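Local structure of hypothetical 30.2 KD protein c25g10.02 IN chromosome I (Schizosaccharomyces pombe, 1KCF) at residues A[41-46]-A[54-59]; A[45-50]-A[114-119]; A[70-75]-A[226-231]; A[141-146]-A[163-168]. The protein resolves Holliday junctions in mitochondria as a homodimeric endonuclease, cleaving four-way DNA junctions at the point of strand exchange after 5'-CT-3' and 5'-TT-3' sequences. All coordinates share one frame; numbering follows the deposited sequence.

Contact 1 (A[41-46]-A[54-59])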
loop_
_atom_site.group_PDB
_atom_site.type_symbol
_atom_site.label_atom_id
_atom_site.label_comp_id
_atom_site.label_asym_id
_atom_site.label_seq_id
_atom_site.Cartn_x
_atom_site.Cartn_y
_atom_site.Cartn_z
ATOM N N ARG A 41 10.249 -6.681 -22.901
ATOM C CA ARG A 41 10.375 -6.964 -21.477
ATOM C C ARG A 41 9.198 -6.366 -20.701
ATOM O O ARG A 41 9.370 -5.570 -19.780
ATOM C CB ARG A 41 11.705 -6.421 -20.947
ATOM C CG ARG A 41 12.925 -6.917 -21.723
ATOM C CD ARG A 41 14.231 -6.518 -21.043
ATOM N NE ARG A 41 14.525 -7.352 -19.878
ATOM C CZ ARG A 41 14.938 -8.615 -19.947
ATOM N NH1 ARG A 41 15.109 -9.197 -21.126
ATOM N NH2 ARG A 41 15.176 -9.303 -18.838
ATOM N N VAL A 42 7.999 -6.760 -21.103
ATOM C CA VAL A 42 6.775 -6.296 -20.474
ATOM C C VAL A 42 6.328 -7.325 -19.438
ATOM O O VAL A 42 6.062 -8.482 -19.771
ATOM C CB VAL A 42 5.665 -6.116 -21.524
ATOM C CG1 VAL A 42 4.390 -5.621 -20.860
ATOM C CG2 VAL A 42 6.128 -5.130 -22.599
ATOM N N LEU A 43 6.263 -6.904 -18.180
ATOM C CA LEU A 43 5.843 -7.802 -17.108
ATOM C C LEU A 43 4.407 -7.524 -16.665
ATOM O O LEU A 43 4.135 -6.530 -15.990
ATOM C CB LEU A 43 6.782 -7.673 -15.905
ATOM C CG LEU A 43 6.429 -8.568 -14.711
ATOM C CD1 LEU A 43 6.611 -10.034 -15.086
ATOM C CD2 LEU A 43 7.311 -8.212 -13.519
ATOM N N GLY A 44 3.493 -8.402 -17.063
ATOM C CA GLY A 44 2.101 -8.250 -16.682
ATOM C C GLY A 44 1.845 -8.978 -15.378
ATOM O O GLY A 44 2.171 -10.158 -15.251
ATOM N N ILE A 45 1.261 -8.282 -14.407
ATOM C CA ILE A 45 0.989 -8.881 -13.107
ATOM C C ILE A 45 -0.469 -8.821 -12.662
ATOM O O ILE A 45 -1.111 -7.771 -12.704
ATOM C CB ILE A 45 1.843 -8.223 -12.011
ATOM C CG1 ILE A 45 3.323 -8.487 -12.281
ATOM C CG2 ILE A 45 1.443 -8.764 -10.646
ATOM C CD1 ILE A 45 4.249 -7.775 -11.324
ATOM N N ASP A 46 -0.977 -9.972 -12.241
ATOM C CA ASP A 46 -2.340 -10.097 -11.743
ATOM C C ASP A 46 -2.215 -10.225 -10.235
ATOM O O ASP A 46 -1.879 -11.299 -9.731
ATOM C CB ASP A 46 -2.997 -11.354 -12.301
ATOM C CG ASP A 46 -4.114 -11.044 -13.256
ATOM O OD1 ASP A 46 -4.977 -10.215 -12.906
ATOM O OD2 ASP A 46 -4.128 -11.635 -14.356
ATOM N N TYR A 54 1.621 -13.854 -13.304
ATOM C CA TYR A 54 2.438 -12.921 -14.069
ATOM C C TYR A 54 2.764 -13.497 -15.438
ATOM O O TYR A 54 2.800 -14.716 -15.622
ATOM C CB TYR A 54 3.736 -12.614 -13.310
ATOM C CG TYR A 54 4.700 -13.778 -13.241
ATOM C CD1 TYR A 54 5.560 -14.059 -14.303
ATOM C CD2 TYR A 54 4.740 -14.614 -12.122
ATOM C CE1 TYR A 54 6.435 -15.141 -14.260
ATOM C CE2 TYR A 54 5.610 -15.700 -12.067
ATOM C CZ TYR A 54 6.457 -15.957 -13.140
ATOM O OH TYR A 54 7.327 -17.027 -13.102
ATOM N N CYS A 55 2.981 -12.609 -16.400
ATOM C CA CYS A 55 3.335 -13.000 -17.759
ATOM C C CYS A 55 4.394 -12.001 -18.215
ATOM O O CYS A 55 4.148 -10.793 -18.245
ATOM C CB CYS A 55 2.110 -12.937 -18.681
ATOM S SG CYS A 55 2.363 -13.640 -20.354
ATOM N N PHE A 56 5.578 -12.501 -18.542
ATOM C CA PHE A 56 6.675 -11.647 -18.984
ATOM C C PHE A 56 6.829 -11.886 -20.482
ATOM O O PHE A 56 7.110 -13.005 -20.911
ATOM C CB PHE A 56 7.953 -12.022 -18.221
ATOM C CG PHE A 56 9.125 -11.113 -18.488
ATOM C CD1 PHE A 56 8.993 -9.733 -18.400
ATOM C CD2 PHE A 56 10.374 -11.646 -18.803
ATOM C CE1 PHE A 56 10.082 -8.892 -18.620
ATOM C CE2 PHE A 56 11.472 -10.813 -19.025
ATOM C CZ PHE A 56 11.322 -9.431 -18.932
ATOM N N ALA A 57 6.629 -10.837 -21.276
ATOM C CA ALA A 57 6.704 -10.968 -22.724
ATOM C C ALA A 57 7.304 -9.767 -23.449
ATOM O O ALA A 57 7.553 -8.723 -22.851
ATOM C CB ALA A 57 5.316 -11.241 -23.267
ATOM N N SER A 58 7.526 -9.937 -24.750
ATOM C CA SER A 58 8.082 -8.890 -25.607
ATOM C C SER A 58 7.361 -8.905 -26.953
ATOM O O SER A 58 6.886 -9.952 -27.398
ATOM C CB SER A 58 9.580 -9.118 -25.834
ATOM O OG SER A 58 10.301 -9.079 -24.614
ATOM N N GLN A 59 7.273 -7.747 -27.599
ATOM C CA GLN A 59 6.607 -7.667 -28.890
ATOM C C GLN A 59 7.609 -7.937 -29.998
ATOM O O GLN A 59 8.675 -7.323 -30.056
ATOM C CB GLN A 59 5.969 -6.295 -29.093
ATOM C CG GLN A 59 5.038 -6.241 -30.289
ATOM C CD GLN A 59 3.647 -5.770 -29.918
ATOM O OE1 GLN A 59 3.449 -4.611 -29.547
ATOM N NE2 GLN A 59 2.672 -6.670 -30.010
#
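Val42 to Ile45 and Tyr54 to Ala57 run antiparallel as the two arms of a beta hairpin, their short axes 4.6 Å apart. Val42 with Ala57 and Gly44 with Cys55 are the hydrogen-bonded pairs, Gly44 N reaching Cys55 O at 2.7 Å; Leu43 with Phe56 and Ile45 with Tyr54 are the non-hydrogen-bonded ones. At the open end Arg41 and Val42 both face Ala57, a G1 beta bulge with Arg41 at positive phi (51°), and Arg41 N turns to Ser58 OG at 2.9 Å in a nearly straight bond (170°). That hydroxyl is also bonded to His68. Phe56, with CG anti to the backbone N (chi1 -174°), brings the rim of its ring up to the neighbouring strand: CE1 sits 3.4 Å from Arg41 C and CZ 3.6 Å from Arg41 CB. The arginine chain bends back so that Phe56 CZ lies over one guanidinium face, near its rim, with the two planes almost perpendicular; Phe109 O and Asn110 O take NH2 and NE and hold the group there. Leu43 CB meets Phe56 CD1 at 3.9 Å, and Leu43 CD1 approaches Tyr54 CD1 at 4.2 Å. Helix 91-109 packs on this Leu43, Ile45, Tyr54 and Phe56 face, with Phe109 against both aromatic rings, while helix 224-253 covers Cys55. Strand 113-118 extends the sheet beyond 42-47, and strand 65-73 extends it beyond 52-59.

Contact 2 (A[45-50]-A[114-119])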
loop_
_atom_site.group_PDB
_atom_site.type_symbol
_atom_site.label_atom_id
_atom_site.label_comp_id
_atom_site.label_asym_id
_atom_site.label_seq_id
_atom_site.Cartn_x
_atom_site.Cartn_y
_atom_site.Cartn_z
ATOM N N ILE A 45 1.261 -8.282 -14.407
ATOM C CA ILE A 45 0.989 -8.881 -13.107
ATOM C C ILE A 45 -0.469 -8.821 -12.662
ATOM O O ILE A 45 -1.111 -7.771 -12.704
ATOM C CB ILE A 45 1.843 -8.223 -12.011
ATOM C CG1 ILE A 45 3.323 -8.487 -12.281
ATOM C CG2 ILE A 45 1.443 -8.764 -10.646
ATOM C CD1 ILE A 45 4.249 -7.775 -11.324
ATOM N N ASP A 46 -0.977 -9.972 -12.241
ATOM C CA ASP A 46 -2.340 -10.097 -11.743
ATOM C C ASP A 46 -2.215 -10.225 -10.235
ATOM O O ASP A 46 -1.879 -11.299 -9.731
ATOM C CB ASP A 46 -2.997 -11.354 -12.301
ATOM C CG ASP A 46 -4.114 -11.044 -13.256
ATOM O OD1 ASP A 46 -4.977 -10.215 -12.906
ATOM O OD2 ASP A 46 -4.128 -11.635 -14.356
ATOM N N LEU A 47 -2.472 -9.132 -9.522
ATOM C CA LEU A 47 -2.348 -9.121 -8.069
ATOM C C LEU A 47 -3.251 -10.094 -7.323
ATOM O O LEU A 47 -4.476 -10.090 -7.481
ATOM C CB LEU A 47 -2.574 -7.714 -7.521
ATOM C CG LEU A 47 -1.511 -6.675 -7.872
ATOM C CD1 LEU A 47 -1.964 -5.309 -7.385
ATOM C CD2 LEU A 47 -0.184 -7.069 -7.248
ATOM N N GLY A 48 -2.607 -10.915 -6.501
ATOM C CA GLY A 48 -3.289 -11.901 -5.689
ATOM C C GLY A 48 -2.222 -12.481 -4.784
ATOM O O GLY A 48 -1.034 -12.332 -5.066
ATOM N N ILE A 49 -2.615 -13.124 -3.696
ATOM C CA ILE A 49 -1.624 -13.704 -2.801
ATOM C C ILE A 49 -1.519 -15.207 -3.032
ATOM O O ILE A 49 -0.433 -15.726 -3.281
ATOM C CB ILE A 49 -1.970 -13.404 -1.328
ATOM C CG1 ILE A 49 -1.940 -11.889 -1.105
ATOM C CG2 ILE A 49 -0.973 -14.089 -0.402
ATOM C CD1 ILE A 49 -2.345 -11.451 0.284
ATOM N N LYS A 50 -2.647 -15.905 -2.979
ATOM C CA LYS A 50 -2.621 -17.343 -3.187
ATOM C C LYS A 50 -2.673 -17.702 -4.666
ATOM O O LYS A 50 -2.479 -18.862 -5.037
ATOM C CB LYS A 50 -3.762 -18.011 -2.411
ATOM C CG LYS A 50 -3.606 -17.849 -0.898
ATOM C CD LYS A 50 -4.618 -18.660 -0.110
ATOM C CE LYS A 50 -4.416 -18.459 1.391
ATOM N NZ LYS A 50 -5.359 -19.272 2.214
ATOM N N ILE A 114 6.063 -2.622 -16.260
ATOM C CA ILE A 114 5.337 -3.485 -15.345
ATOM C C ILE A 114 3.884 -3.062 -15.375
ATOM O O ILE A 114 3.564 -1.911 -15.085
ATOM C CB ILE A 114 5.855 -3.367 -13.899
ATOM C CG1 ILE A 114 7.302 -3.849 -13.828
ATOM C CG2 ILE A 114 4.980 -4.200 -12.963
ATOM C CD1 ILE A 114 7.948 -3.609 -12.488
ATOM N N LEU A 115 3.020 -4.000 -15.743
ATOM C CA LEU A 115 1.585 -3.769 -15.821
ATOM C C LEU A 115 0.928 -4.416 -14.608
ATOM O O LEU A 115 1.101 -5.613 -14.353
ATOM C CB LEU A 115 1.026 -4.385 -17.099
ATOM C CG LEU A 115 1.767 -4.021 -18.391
ATOM C CD1 LEU A 115 1.086 -4.717 -19.547
ATOM C CD2 LEU A 115 1.779 -2.511 -18.596
ATOM N N MET A 116 0.168 -3.625 -13.865
ATOM C CA MET A 116 -0.479 -4.129 -12.669
ATOM C C MET A 116 -1.996 -4.048 -12.745
ATOM O O MET A 116 -2.572 -3.025 -13.111
ATOM C CB MET A 116 0.029 -3.356 -11.454
ATOM C CG MET A 116 -0.028 -4.121 -10.143
ATOM S SD MET A 116 0.686 -3.142 -8.797
ATOM C CE MET A 116 2.429 -3.451 -9.060
ATOM N N GLU A 117 -2.636 -5.151 -12.395
ATOM C CA GLU A 117 -4.081 -5.241 -12.399
ATOM C C GLU A 117 -4.432 -6.193 -11.270
ATOM O O GLU A 117 -3.659 -7.087 -10.954
ATOM C CB GLU A 117 -4.540 -5.792 -13.747
ATOM C CG GLU A 117 -6.020 -5.801 -13.980
ATOM C CD GLU A 117 -6.358 -5.999 -15.448
ATOM O OE1 GLU A 117 -7.235 -6.835 -15.747
ATOM O OE2 GLU A 117 -5.750 -5.317 -16.304
ATOM N N ARG A 118 -5.574 -5.987 -10.634
ATOM C CA ARG A 118 -5.981 -6.878 -9.553
ATOM C C ARG A 118 -6.520 -8.156 -10.169
ATOM O O ARG A 118 -7.167 -8.123 -11.215
ATOM C CB ARG A 118 -7.081 -6.245 -8.698
ATOM C CG ARG A 118 -6.631 -5.138 -7.768
ATOM C CD ARG A 118 -7.829 -4.567 -7.012
ATOM N NE ARG A 118 -7.439 -3.547 -6.042
ATOM C CZ ARG A 118 -6.916 -2.367 -6.359
ATOM N NH1 ARG A 118 -6.718 -2.042 -7.633
ATOM N NH2 ARG A 118 -6.582 -1.513 -5.400
ATOM N N GLN A 119 -6.251 -9.283 -9.528
ATOM C CA GLN A 119 -6.754 -10.548 -10.032
ATOM C C GLN A 119 -8.277 -10.498 -9.913
ATOM O O GLN A 119 -8.820 -9.691 -9.156
ATOM C CB GLN A 119 -6.205 -11.712 -9.202
ATOM C CG GLN A 119 -6.746 -13.068 -9.621
ATOM C CD GLN A 119 -6.265 -13.493 -10.996
ATOM O OE1 GLN A 119 -5.096 -13.838 -11.175
ATOM N NE2 GLN A 119 -7.164 -13.467 -11.976
#
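Asp46 and Gln119 stack flat groups across the ends of two parallel strands, carboxylate and amide only 24° apart in plane. Gln119 starts with CG anti to its own N (chi1 177°) and then bends at chi2 (68°), which brings OE1 to 3.4 Å from Asp46 CB; Asp46 OD1 in turn lies 3.4 Å from Gln119 CA. OE1 is buried here without a polar partner in the model. With an alanine at Gln119 the amide stacked on Asp46 would be gone, which would probably open a gap beside that carboxylate, a magnesium ligand, and let it turn more freely. The strands are joined by a regular run of backbone bonds, Leu47 N to Glu117 O at 2.8 Å among them, and Gln119 N to Leu47 O at 2.8 Å carries the pairing just past the strand end. Strands 42-47 and 113-118 are neighbouring parallel strands of the RNase H-like sheet found in RuvC-type resolvases. On the face opposite Asp46 and Glu117, Leu47 CD1 meets Met116 CG at 3.6 Å, the two chains crossing obliquely, and both side chains touch Leu142 of helix 128-151. Ile45 and Ile114 lie side by side and point the same way, with Ile45 CD1 and Ile114 CG2 4.0 Å apart. Glu117 extends its chain to Thr171, and Arg118 reaches Glu139 in a salt bridge.

Contact 3 (A[70-75]-A[226-231]); sequences WSVENL and DDMADS
The indole of Trp70 carries Met228 on one face and meets oxygen at its edge. Met228 CB sits over the rim of that face, 3.7 Å from Trp70 CE2; with CG beside the backbone N (chi1 -66°) and the chain extended at chi2, SD comes above the five-membered ring, 4.8 Å from its centroid and 9° off the normal: a Met-aromatic contact at some distance. At the edge, Trp70 NE1 donates to Met228 O at 2.7 Å, somewhat bent (143°); the oxygen lies in the indole plane, although the donor stands well above the carbonyl plane. One residue thus holds both a face and the edge of the ring. Ser231 OG is near the same edge and bonds to Ser53. A leucine in place of Trp70 would probably leave Met228 O without its indole donor and the methionine sulfur without an aromatic face. Further along the strand Val72 CG2 wedges into the helix, 3.4 Å from both Asp227 CB and Met228 CG, the latter a tight carbon pair. Asp227 directs its carboxylate to a salt bridge with Arg122. Strand 70-73 is thereby fixed to the helical turn that carries the magnesium ligand Asp230. Strand 52-59 runs beside 65-73 in the sheet, while helices 191-200 and 209-217 pack round the tryptophan, with Val195 touching it and Trp215 stacked on it.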
loop_
_atom_site.group_PDB
_atom_site.type_symbol
_atom_site.label_atom_id
_atom_site.label_comp_id
_atom_site.label_asym_id
_atom_site.label_seq_id
_atom_site.Cartn_x
_atom_site.Cartn_y
_atom_site.Cartn_z
ATOM N N TRP A 70 5.911 -17.326 -17.709
ATOM C CA TRP A 70 4.482 -17.278 -17.474
ATOM C C TRP A 70 4.130 -18.246 -16.360
ATOM O O TRP A 70 4.459 -19.431 -16.441
ATOM C CB TRP A 70 3.804 -17.673 -18.783
ATOM C CG TRP A 70 2.346 -17.498 -18.853
ATOM C CD1 TRP A 70 1.577 -16.675 -18.090
ATOM C CD2 TRP A 70 1.467 -18.106 -19.803
ATOM N NE1 TRP A 70 0.272 -16.727 -18.508
ATOM C CE2 TRP A 70 0.175 -17.599 -19.559
ATOM C CE3 TRP A 70 1.650 -19.031 -20.842
ATOM C CZ2 TRP A 70 -0.937 -17.984 -20.313
ATOM C CZ3 TRP A 70 0.541 -19.415 -21.597
ATOM C CH2 TRP A 70 -0.736 -18.891 -21.326
ATOM N N SER A 71 3.462 -17.752 -15.320
ATOM C CA SER A 71 3.110 -18.620 -14.205
ATOM C C SER A 71 2.122 -18.014 -13.209
ATOM O O SER A 71 1.872 -16.802 -13.205
ATOM C CB SER A 71 4.391 -19.026 -13.461
ATOM O OG SER A 71 4.131 -19.960 -12.431
ATOM N N VAL A 72 1.560 -18.885 -12.375
ATOM C CA VAL A 72 0.627 -18.500 -11.322
ATOM C C VAL A 72 1.184 -19.143 -10.058
ATOM O O VAL A 72 1.446 -20.345 -10.027
ATOM C CB VAL A 72 -0.793 -19.026 -11.589
ATOM C CG1 VAL A 72 -1.656 -18.830 -10.362
ATOM C CG2 VAL A 72 -1.402 -18.282 -12.763
ATOM N N GLU A 73 1.365 -18.341 -9.018
ATOM C CA GLU A 73 1.951 -18.838 -7.785
ATOM C C GLU A 73 1.114 -18.574 -6.546
ATOM O O GLU A 73 0.311 -17.649 -6.507
ATOM C CB GLU A 73 3.327 -18.198 -7.588
ATOM C CG GLU A 73 4.225 -18.268 -8.810
ATOM C CD GLU A 73 4.739 -19.664 -9.076
ATOM O OE1 GLU A 73 5.357 -19.876 -10.142
ATOM O OE2 GLU A 73 4.535 -20.544 -8.214
ATOM N N ASN A 74 1.322 -19.406 -5.535
ATOM C CA ASN A 74 0.638 -19.265 -4.262
ATOM C C ASN A 74 1.749 -18.849 -3.310
ATOM O O ASN A 74 2.544 -19.679 -2.873
ATOM C CB ASN A 74 0.022 -20.596 -3.833
ATOM C CG ASN A 74 -0.752 -20.488 -2.530
ATOM O OD1 ASN A 74 -1.636 -21.298 -2.253
ATOM N ND2 ASN A 74 -0.419 -19.487 -1.721
ATOM N N LEU A 75 1.804 -17.553 -3.016
ATOM C CA LEU A 75 2.832 -16.981 -2.154
ATOM C C LEU A 75 2.781 -17.447 -0.697
ATOM O O LEU A 75 3.566 -16.993 0.132
ATOM C CB LEU A 75 2.751 -15.451 -2.225
ATOM C CG LEU A 75 2.728 -14.865 -3.648
ATOM C CD1 LEU A 75 2.729 -13.342 -3.593
ATOM C CD2 LEU A 75 3.937 -15.363 -4.432
ATOM N N ASP A 226 -6.955 -20.589 -15.928
ATOM C CA ASP A 226 -7.725 -19.355 -15.916
ATOM C C ASP A 226 -6.892 -18.194 -15.392
ATOM O O ASP A 226 -6.936 -17.098 -15.942
ATOM C CB ASP A 226 -8.974 -19.533 -15.057
ATOM C CG ASP A 226 -9.860 -20.657 -15.556
ATOM O OD1 ASP A 226 -10.673 -20.413 -16.473
ATOM O OD2 ASP A 226 -9.727 -21.793 -15.045
ATOM N N ASP A 227 -6.124 -18.434 -14.335
ATOM C CA ASP A 227 -5.299 -17.381 -13.771
ATOM C C ASP A 227 -4.147 -17.015 -14.704
ATOM O O ASP A 227 -3.805 -15.841 -14.833
ATOM C CB ASP A 227 -4.774 -17.788 -12.390
ATOM C CG ASP A 227 -5.891 -17.928 -11.359
ATOM O OD1 ASP A 227 -7.014 -17.454 -11.631
ATOM O OD2 ASP A 227 -5.649 -18.500 -10.273
ATOM N N MET A 228 -3.561 -18.014 -15.365
ATOM C CA MET A 228 -2.458 -17.765 -16.294
ATOM C C MET A 228 -2.970 -17.019 -17.521
ATOM O O MET A 228 -2.309 -16.123 -18.043
ATOM C CB MET A 228 -1.820 -19.080 -16.765
ATOM C CG MET A 228 -1.117 -19.889 -15.690
ATOM S SD MET A 228 -0.112 -21.209 -16.413
ATOM C CE MET A 228 -1.334 -22.428 -16.775
ATOM N N ALA A 229 -4.148 -17.411 -17.987
ATOM C CA ALA A 229 -4.746 -16.785 -19.153
ATOM C C ALA A 229 -4.998 -15.321 -18.839
ATOM O O ALA A 229 -4.812 -14.451 -19.688
ATOM C CB ALA A 229 -6.054 -17.483 -19.513
ATOM N N ASP A 230 -5.397 -15.049 -17.604
ATOM C CA ASP A 230 -5.672 -13.681 -17.195
ATOM C C ASP A 230 -4.453 -12.775 -17.380
ATOM O O ASP A 230 -4.547 -11.731 -18.027
ATOM C CB ASP A 230 -6.125 -13.646 -15.739
ATOM C CG ASP A 230 -7.100 -12.522 -15.467
ATOM O OD1 ASP A 230 -8.220 -12.579 -16.021
ATOM O OD2 ASP A 230 -6.748 -11.583 -14.716
ATOM N N SER A 231 -3.307 -13.165 -16.825
ATOM C CA SER A 231 -2.112 -12.338 -16.966
ATOM C C SER A 231 -1.632 -12.269 -18.414
ATOM O O SER A 231 -1.088 -11.251 -18.844
ATOM C CB SER A 231 -0.978 -12.843 -16.055
ATOM O OG SER A 231 -0.552 -14.148 -16.408
#

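Contact 4 (A[141-146]-A[163-168]); sequences MLYALH and LLSLSP
Leu163 of the strand reaches between Tyr143 and His146, which lie one turn of helix apart, and touches a ring face with each end of its side chain. CB comes first: it stands over the centre of the imidazole, 3.5 Å from the His146 ring centroid, in a CH-pi contact. Because CG is anti to the backbone N (chi1 177°), the chain then runs on past the histidine to the tyrosine, and CG lies 3.7 Å from Tyr143 CZ. The tip, CD2, sits over the middle of the phenol, 3.5 Å from the Tyr143 ring centroid and 13° off its normal, and it also keeps touch with the histidine at 3.5 Å from His146 CG. A bond from His146 NE2 to Pro161 O fixes the turn of the imidazole. At its far end the tyrosine reaches past the leucine to the strand, where its OH and Ser165 OG form a very short hydrogen bond of 2.5 Å, the serine lying at the ring edge near its plane. Away from the strand, Met141, Ala144 and Leu145 of this helix pack on the second subunit, and Tyr143 touches Pro91 of that subunit. Helix 128-151 therefore lies between sheet and dimer partner; strand 113-118, this helix and strand 162-165 make a beta-alpha-beta crossover that ends at strand 162-165, the outermost on this side within the chain, as in an RNase H-like fold.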
loop_
_atom_site.group_PDB
_atom_site.type_symbol
_atom_site.label_atom_id
_atom_site.label_comp_id
_atom_site.label_asym_id
_atom_site.label_seq_id
_atom_site.Cartn_x
_atom_site.Cartn_y
_atom_site.Cartn_z
ATOM N N MET A 141 1.804 -1.142 -1.493
ATOM C CA MET A 141 3.195 -1.288 -1.090
ATOM C C MET A 141 4.137 -1.399 -2.287
ATOM O O MET A 141 5.204 -0.779 -2.299
ATOM C CB MET A 141 3.347 -2.499 -0.162
ATOM C CG MET A 141 2.547 -2.357 1.134
ATOM S SD MET A 141 2.855 -3.655 2.349
ATOM C CE MET A 141 2.268 -2.867 3.850
ATOM N N LEU A 142 3.740 -2.178 -3.291
ATOM C CA LEU A 142 4.551 -2.346 -4.490
ATOM C C LEU A 142 4.767 -0.999 -5.172
ATOM O O LEU A 142 5.856 -0.719 -5.670
ATOM C CB LEU A 142 3.880 -3.323 -5.462
ATOM C CG LEU A 142 3.883 -4.798 -5.048
ATOM C CD1 LEU A 142 3.182 -5.620 -6.113
ATOM C CD2 LEU A 142 5.316 -5.287 -4.860
ATOM N N TYR A 143 3.729 -0.169 -5.185
ATOM C CA TYR A 143 3.803 1.155 -5.792
ATOM C C TYR A 143 4.760 2.057 -5.016
ATOM O O TYR A 143 5.571 2.785 -5.604
ATOM C CB TYR A 143 2.414 1.791 -5.829
ATOM C CG TYR A 143 1.817 1.851 -7.211
ATOM C CD1 TYR A 143 2.109 2.910 -8.070
ATOM C CD2 TYR A 143 1.001 0.823 -7.683
ATOM C CE1 TYR A 143 1.609 2.943 -9.367
ATOM C CE2 TYR A 143 0.496 0.843 -8.975
ATOM C CZ TYR A 143 0.804 1.903 -9.813
ATOM O OH TYR A 143 0.318 1.916 -11.098
ATOM N N ALA A 144 4.655 2.015 -3.691
ATOM C CA ALA A 144 5.522 2.820 -2.851
ATOM C C ALA A 144 6.973 2.411 -3.092
ATOM O O ALA A 144 7.838 3.261 -3.301
ATOM C CB ALA A 144 5.155 2.630 -1.385
ATOM N N LEU A 145 7.240 1.107 -3.068
ATOM C CA LEU A 145 8.596 0.624 -3.283
ATOM C C LEU A 145 9.137 1.044 -4.649
ATOM O O LEU A 145 10.297 1.429 -4.776
ATOM C CB LEU A 145 8.650 -0.902 -3.148
ATOM C CG LEU A 145 8.411 -1.457 -1.739
ATOM C CD1 LEU A 145 8.581 -2.964 -1.741
ATOM C CD2 LEU A 145 9.386 -0.819 -0.765
ATOM N N HIS A 146 8.287 0.976 -5.666
ATOM C CA HIS A 146 8.694 1.344 -7.016
ATOM C C HIS A 146 9.075 2.820 -7.118
ATOM O O HIS A 146 10.159 3.156 -7.597
ATOM C CB HIS A 146 7.573 1.015 -8.006
ATOM C CG HIS A 146 7.810 1.533 -9.391
ATOM N ND1 HIS A 146 7.434 2.799 -9.788
ATOM C CD2 HIS A 146 8.398 0.960 -10.467
ATOM C CE1 HIS A 146 7.779 2.984 -11.048
ATOM N NE2 HIS A 146 8.367 1.882 -11.485
ATOM N N LEU A 163 5.709 1.723 -14.491
ATOM C CA LEU A 163 4.747 0.985 -13.686
ATOM C C LEU A 163 3.399 1.528 -14.113
ATOM O O LEU A 163 3.172 2.731 -14.061
ATOM C CB LEU A 163 4.970 1.244 -12.193
ATOM C CG LEU A 163 3.990 0.579 -11.221
ATOM C CD1 LEU A 163 3.978 -0.928 -11.438
ATOM C CD2 LEU A 163 4.388 0.905 -9.786
ATOM N N LEU A 164 2.509 0.649 -14.550
ATOM C CA LEU A 164 1.201 1.096 -14.999
ATOM C C LEU A 164 0.067 0.239 -14.450
ATOM O O LEU A 164 0.148 -0.991 -14.437
ATOM C CB LEU A 164 1.148 1.078 -16.534
ATOM C CG LEU A 164 2.268 1.799 -17.292
ATOM C CD1 LEU A 164 2.201 1.424 -18.763
ATOM C CD2 LEU A 164 2.144 3.314 -17.122
ATOM N N SER A 165 -0.983 0.897 -13.977
ATOM C CA SER A 165 -2.144 0.180 -13.484
ATOM C C SER A 165 -3.154 0.210 -14.620
ATOM O O SER A 165 -3.381 1.255 -15.236
ATOM C CB SER A 165 -2.735 0.856 -12.247
ATOM O OG SER A 165 -1.866 0.719 -11.137
ATOM N N LEU A 166 -3.738 -0.943 -14.909
ATOM C CA LEU A 166 -4.716 -1.036 -15.969
ATOM C C LEU A 166 -6.043 -1.453 -15.367
ATOM O O LEU A 166 -6.088 -2.096 -14.317
ATOM C CB LEU A 166 -4.275 -2.070 -17.007
ATOM C CG LEU A 166 -2.826 -1.965 -17.490
ATOM C CD1 LEU A 166 -2.551 -3.079 -18.486
ATOM C CD2 LEU A 166 -2.577 -0.592 -18.119
ATOM N N SER A 167 -7.128 -1.074 -16.026
ATOM C CA SER A 167 -8.439 -1.445 -15.542
ATOM C C SER A 167 -8.814 -2.769 -16.191
ATOM O O SER A 167 -8.652 -2.950 -17.399
ATOM C CB SER A 167 -9.474 -0.382 -15.911
ATOM O OG SER A 167 -9.656 -0.318 -17.313
ATOM N N PRO A 168 -9.296 -3.724 -15.389
ATOM C CA PRO A 168 -9.687 -5.024 -15.941
ATOM C C PRO A 168 -10.677 -4.833 -17.092
ATOM O O PRO A 168 -10.653 -5.570 -18.081
ATOM C CB PRO A 168 -10.317 -5.722 -14.742
ATOM C CG PRO A 168 -9.490 -5.195 -13.595
ATOM C CD PRO A 168 -9.398 -3.716 -13.918
#

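In the fold
All four contacts are built on one mixed sheet. Contacts 1 and 2 share Ile45 and Asp46 on its central strand 42-47, and Leu43 O to Leu115 N at 2.8 Å joins them. Contact 4 adds the next strand outward, Met116 N lying 2.7 Å from Leu164 O, while contact 3 follows on the other side, Tyr54 N meeting Ser71 O at 3.0 Å. The magnesium site forms where contact 2 meets contact 3: Asp46 OD2 and Asp230 OD2 are 2.6 Å apart, consistent with both carboxylates serving one metal site. Contact 4, its centre about 18 Å from that of contact 3, belongs instead to the dimer side.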